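Side-chain contact in UBX domain-containing protein 7 (Homo sapiens, PDB 5X3P), which links a subset of neddylated cullin-RING ubiquitin ligases to the segregase p97, which it binds through the UBX domain described here: residues A[17-22]-A[33-38]. The protein carries 1 engineered substitution. Numbering follows the deposited sequence.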
# COMPACT_ATOMS: atom_id res chain seq x y z
N LYS A 17 2.78 13.58 6.19
CA LYS A 17 1.37 13.28 6.44
C LYS A 17 1.16 11.78 6.69
O LYS A 17 1.85 10.93 6.13
CB LYS A 17 0.50 13.76 5.27
CG LYS A 17 0.36 15.29 5.19
CD LYS A 17 -0.40 15.78 3.95
CE LYS A 17 -1.86 15.37 3.94
NZ LYS A 17 -2.73 16.40 3.26
N ARG A 18 0.20 11.47 7.55
CA ARG A 18 -0.12 10.08 7.88
C ARG A 18 -1.61 9.86 7.70
O ARG A 18 -2.41 10.76 7.98
CB ARG A 18 0.28 9.77 9.32
CG ARG A 18 1.75 10.03 9.61
CD ARG A 18 2.11 9.65 11.03
NE ARG A 18 3.56 9.54 11.20
CZ ARG A 18 4.27 10.23 12.09
NH1 ARG A 18 3.67 11.10 12.89
NH2 ARG A 18 5.59 10.06 12.17
N GLU A 19 -1.98 8.65 7.27
CA GLU A 19 -3.38 8.34 7.06
C GLU A 19 -3.60 6.88 7.41
O GLU A 19 -2.77 6.03 7.06
CB GLU A 19 -3.74 8.57 5.59
CG GLU A 19 -5.18 8.23 5.27
CD GLU A 19 -5.48 8.32 3.78
OE1 GLU A 19 -4.54 8.55 2.99
OE2 GLU A 19 -6.66 8.15 3.42
N GLN A 20 -4.71 6.57 8.08
CA GLN A 20 -5.00 5.17 8.37
C GLN A 20 -6.25 4.72 7.64
O GLN A 20 -7.28 5.39 7.70
CB GLN A 20 -5.12 4.93 9.88
CG GLN A 20 -3.78 4.87 10.59
CD GLN A 20 -3.91 5.07 12.07
OE1 GLN A 20 -3.97 6.21 12.55
NE2 GLN A 20 -3.94 3.96 12.83
N ILE A 21 -6.14 3.59 6.94
CA ILE A 21 -7.29 3.04 6.23
C ILE A 21 -7.34 1.54 6.48
O ILE A 21 -6.32 0.95 6.83
CB ILE A 21 -7.20 3.28 4.72
CG1 ILE A 21 -6.02 2.50 4.11
CG2 ILE A 21 -7.12 4.77 4.41
CD1 ILE A 21 -5.93 2.58 2.58
N THR A 22 -8.51 0.93 6.29
CA THR A 22 -8.61 -0.53 6.37
C THR A 22 -9.15 -1.08 5.06
O THR A 22 -10.17 -0.60 4.57
CB THR A 22 -9.56 -0.95 7.50
OG1 THR A 22 -8.96 -0.63 8.76
CG2 THR A 22 -9.86 -2.45 7.46
N VAL A 33 -3.13 1.19 -4.37
CA VAL A 33 -2.43 2.04 -5.34
C VAL A 33 -3.30 3.20 -5.77
O VAL A 33 -2.83 4.34 -5.83
CB VAL A 33 -1.98 1.23 -6.59
CG1 VAL A 33 -1.43 2.15 -7.68
CG2 VAL A 33 -0.92 0.20 -6.19
N LYS A 34 -4.57 2.92 -6.06
CA LYS A 34 -5.51 3.96 -6.49
C LYS A 34 -5.84 4.92 -5.36
O LYS A 34 -6.00 6.12 -5.58
CB LYS A 34 -6.80 3.34 -7.06
CG LYS A 34 -6.69 2.86 -8.52
CD LYS A 34 -7.99 2.17 -9.02
CE LYS A 34 -9.23 3.09 -8.95
NZ LYS A 34 -10.00 2.98 -7.67
N HIS A 35 -5.93 4.42 -4.13
CA HIS A 35 -6.16 5.31 -3.00
C HIS A 35 -5.03 6.31 -2.85
O HIS A 35 -5.27 7.51 -2.62
CB HIS A 35 -6.34 4.55 -1.69
CG HIS A 35 -6.52 5.46 -0.52
ND1 HIS A 35 -7.70 6.12 -0.27
CD2 HIS A 35 -5.65 5.87 0.43
CE1 HIS A 35 -7.57 6.87 0.81
NE2 HIS A 35 -6.33 6.73 1.26
N VAL A 36 -3.79 5.84 -2.95
CA VAL A 36 -2.65 6.73 -2.81
C VAL A 36 -2.58 7.73 -3.97
O VAL A 36 -2.19 8.88 -3.80
CB VAL A 36 -1.33 5.92 -2.66
CG1 VAL A 36 -0.12 6.82 -2.76
CG2 VAL A 36 -1.33 5.17 -1.32
N GLN A 37 -2.97 7.27 -5.16
CA GLN A 37 -3.06 8.11 -6.35
C GLN A 37 -4.06 9.25 -6.15
O GLN A 37 -3.79 10.41 -6.50
CB GLN A 37 -3.48 7.25 -7.54
CG GLN A 37 -3.19 7.84 -8.89
CD GLN A 37 -2.96 6.75 -9.92
OE1 GLN A 37 -1.81 6.46 -10.30
NE2 GLN A 37 -4.05 6.12 -10.36
N SER A 38 -5.22 8.94 -5.57
CA SER A 38 -6.22 9.98 -5.32
C SER A 38 -5.74 10.99 -4.28
O SER A 38 -6.27 12.10 -4.20
CB SER A 38 -7.54 9.36 -4.85
OG SER A 38 -7.52 9.20 -3.44
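Glu19 and Ile21 on strand 18-24 face His35 on helix 29-38. The backbones stay well apart, with the CA atoms of Ile21 and His35 9.6 Å from each other, and side chains bridge the gap. Glu19 reaches across with an extended chain, CG anti to the backbone N (chi1 179°). His35 comes from the opposite direction. His35 NE2 donates a hydrogen bond to Glu19 OE2 at 2.6 Å, short but bent, with an N-H...O angle of 134°. The oxygen lies close to the ring plane, at the ring edge. The carboxylate is turned 49° from the ring and takes the bond from above its own plane. Its other oxygen, OE1, is hydrogen-bonded to Tyr13, so the carboxylate has a partner at each oxygen. Ile21 adds van der Waals contact with the imidazole: its CG2 lies 3.8 Å from His35 NE2, and its CD1 reaches His35 CD2. With an alanine in place of Glu19, the imidazole is likely to lose its acceptor and the Tyr13 hydroxyl this partner. Leu11 of the neighbouring strand 6-12 touches both Glu19 and His35. The contact joins the edge strand to the helix packed across the sheet in the ubiquitin-like beta-grasp fold of the UBX domain.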